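Lipoate-protein ligase, putative (Streptococcus pneumoniae, PDB 1VQZ) belongs to the lipoate-protein ligase family, pairing a lipoyl protein ligase A/B catalytic domain with a bacterial lipoate-protein ligase C-terminal domain. Local coordinates at residues A[49-54]-A[86-91]. Residues are numbered along the deposited sequence; the frame is centred on the assembly and turned at random.
With EDO (1,2-ethanediol), chain L.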
loop_
_atom_site.group_PDB
_atom_site.type_symbol
_atom_site.label_atom_id
_atom_site.label_comp_id
_atom_site.label_asym_id
_atom_site.label_seq_id
_atom_site.Cartn_x
_atom_site.Cartn_y
_atom_site.Cartn_z
ATOM N N ASN A 49 3.895 -11.208 7.908
ATOM C CA ASN A 49 3.683 -12.115 6.767
ATOM C C ASN A 49 4.906 -12.934 6.504
ATOM O O ASN A 49 6.032 -12.438 6.660
ATOM C CB ASN A 49 3.441 -11.299 5.512
ATOM C CG ASN A 49 2.131 -10.536 5.552
ATOM O OD1 ASN A 49 1.129 -11.040 6.097
ATOM N ND2 ASN A 49 2.106 -9.336 4.884
ATOM N N LYS A 50 4.674 -14.191 6.116
ATOM C CA LYS A 50 5.668 -15.044 5.499
ATOM C C LYS A 50 6.214 -14.424 4.181
ATOM O O LYS A 50 5.615 -13.527 3.648
ATOM C CB LYS A 50 5.033 -16.411 5.206
ATOM C CG LYS A 50 4.081 -16.406 4.005
ATOM C CD LYS A 50 3.027 -17.555 4.059
ATOM C CE LYS A 50 3.614 -18.959 3.770
ATOM N NZ LYS A 50 4.106 -19.110 2.383
ATOM N N PRO A 51 7.363 -14.916 3.660
ATOM C CA PRO A 51 7.922 -14.318 2.412
ATOM C C PRO A 51 6.892 -14.072 1.289
ATOM O O PRO A 51 6.212 -15.006 0.765
ATOM C CB PRO A 51 9.020 -15.315 1.974
ATOM C CG PRO A 51 9.510 -15.888 3.331
ATOM C CD PRO A 51 8.202 -16.011 4.174
ATOM N N SER A 52 6.811 -12.819 0.896
ATOM C CA SER A 52 5.737 -12.334 0.042
ATOM C C SER A 52 6.158 -11.127 -0.764
ATOM O O SER A 52 6.903 -10.278 -0.271
ATOM C CB SER A 52 4.506 -11.948 0.894
ATOM O OG SER A 52 4.001 -13.037 1.696
ATOM N N ILE A 53 5.700 -11.062 -2.016
ATOM C CA ILE A 53 5.683 -9.816 -2.769
ATOM C C ILE A 53 4.278 -9.234 -2.712
ATOM O O ILE A 53 3.314 -9.838 -3.188
ATOM C CB ILE A 53 6.119 -9.965 -4.252
ATOM C CG1 ILE A 53 7.506 -10.634 -4.350
ATOM C CG2 ILE A 53 6.093 -8.581 -4.933
ATOM C CD1 ILE A 53 8.646 -9.766 -3.784
ATOM N N ILE A 54 4.182 -8.046 -2.155
ATOM C CA ILE A 54 2.937 -7.346 -2.046
ATOM C C ILE A 54 2.910 -6.236 -3.110
ATOM O O ILE A 54 3.764 -5.357 -3.116
ATOM C CB ILE A 54 2.745 -6.727 -0.669
ATOM C CG1 ILE A 54 2.906 -7.772 0.457
ATOM C CG2 ILE A 54 1.346 -6.114 -0.559
ATOM C CD1 ILE A 54 1.989 -8.975 0.366
ATOM N N ALA A 86 5.750 -2.373 -5.553
ATOM C CA ALA A 86 5.945 -3.683 -4.978
ATOM C C ALA A 86 6.845 -3.641 -3.756
ATOM O O ALA A 86 7.846 -2.931 -3.716
ATOM C CB ALA A 86 6.502 -4.661 -6.024
ATOM N N VAL A 87 6.454 -4.410 -2.755
ATOM C CA VAL A 87 7.202 -4.500 -1.509
ATOM C C VAL A 87 7.453 -5.966 -1.122
ATOM O O VAL A 87 6.555 -6.786 -1.245
ATOM C CB VAL A 87 6.433 -3.784 -0.386
ATOM C CG1 VAL A 87 7.239 -3.735 0.839
ATOM C CG2 VAL A 87 6.082 -2.376 -0.827
ATOM N N TYR A 88 8.677 -6.258 -0.644
ATOM C CA TYR A 88 9.025 -7.556 -0.083
ATOM C C TYR A 88 8.784 -7.644 1.415
ATOM O O TYR A 88 9.291 -6.842 2.207
ATOM C CB TYR A 88 10.482 -7.944 -0.397
ATOM C CG TYR A 88 10.826 -9.326 0.091
ATOM C CD1 TYR A 88 10.233 -10.455 -0.494
ATOM C CD2 TYR A 88 11.748 -9.518 1.127
ATOM C CE1 TYR A 88 10.524 -11.741 -0.043
ATOM C CE2 TYR A 88 12.043 -10.839 1.613
ATOM C CZ TYR A 88 11.433 -11.924 1.018
ATOM O OH TYR A 88 11.759 -13.181 1.438
ATOM N N HIS A 89 8.022 -8.649 1.783
ATOM C CA HIS A 89 7.815 -9.028 3.162
ATOM C C HIS A 89 8.471 -10.351 3.467
ATOM O O HIS A 89 8.438 -11.282 2.649
ATOM C CB HIS A 89 6.305 -9.198 3.420
ATOM C CG HIS A 89 5.528 -7.925 3.420
ATOM N ND1 HIS A 89 5.707 -6.936 2.478
ATOM C CD2 HIS A 89 4.471 -7.531 4.181
ATOM C CE1 HIS A 89 4.844 -5.956 2.704
ATOM N NE2 HIS A 89 4.061 -6.310 3.712
ATOM N N ASP A 90 8.984 -10.452 4.684
ATOM C CA ASP A 90 9.381 -11.699 5.262
ATOM C C ASP A 90 9.072 -11.713 6.757
ATOM O O ASP A 90 8.473 -10.761 7.294
ATOM C CB ASP A 90 10.846 -12.054 4.869
ATOM C CG ASP A 90 11.926 -11.244 5.607
ATOM O OD1 ASP A 90 11.655 -10.526 6.582
ATOM O OD2 ASP A 90 13.109 -11.335 5.179
ATOM N N LEU A 91 9.487 -12.785 7.446
ATOM C CA LEU A 91 9.177 -12.941 8.843
ATOM C C LEU A 91 9.842 -11.889 9.760
ATOM O O LEU A 91 9.533 -11.852 10.935
ATOM C CB LEU A 91 9.541 -14.348 9.330
ATOM C CG LEU A 91 8.657 -15.448 8.765
ATOM C CD1 LEU A 91 9.079 -16.778 9.402
ATOM C CD2 LEU A 91 7.118 -15.200 8.999
HETATM C C1 EDO L . 0.148 -5.064 2.948
HETATM O O1 EDO L . 1.392 -4.451 3.196
HETATM C C2 EDO L . -0.866 -4.175 3.626
HETATM O O2 EDO L . -2.103 -4.842 3.745
HETATM O O HOH W 1 6.004 -9.483 7.111
#
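Strands 52-55 and 87-89 pair antiparallel within the small three-stranded sheet of the lipoyl protein ligase A/B catalytic domain, and Ser-52 with His-89 and Ile-54 with Val-87 are the two hydrogen-bonded pairs between these strands. Ser-52 N reaches His-89 O at 2.8 Å along a rather bent bond, whereas Ile-54 N meets Val-87 O at 2.8 Å almost straight (176°). Between them Ile-53 and Tyr-88 make the non-hydrogen-bonded pair: Ile-53 CD1 sits at the edge of the phenol ring, 3.7 Å from Tyr-88 CD1. Tyr-88 CG lies opposite its own backbone N (chi1 -176°), and the ring runs back alongside Pro-51, whose CB is 3.5 Å from Tyr-88 OH. Helix 169-173 packs against Ile-53 and Tyr-88.

The other face centres on the His-89 imidazole. Ile-54 CG1 makes a CH-pi contact over one ring face, 3.6 Å from the centroid, while Asn-49 lies alongside, its amide turned 25° from the ring plane. Asn-49 OD1 is held by Asn-26. Where regular pairing ends, a water accepts from Asn-49 N and bridges to Asp-90 O. As modelled, His-89 NE2 shares a hydrogen bond with 1,2-ethanediol, a probable crystallisation additive also bonded to Glu-30, and ND1 is buried without a partner; but Asn-49 ND2 lies only 3.1 Å from His-89 CD2, which leaves the ring flip in doubt. The paired backbone holds His-89 at its main chain, and Ile-54 probably restricts the ring's rotation.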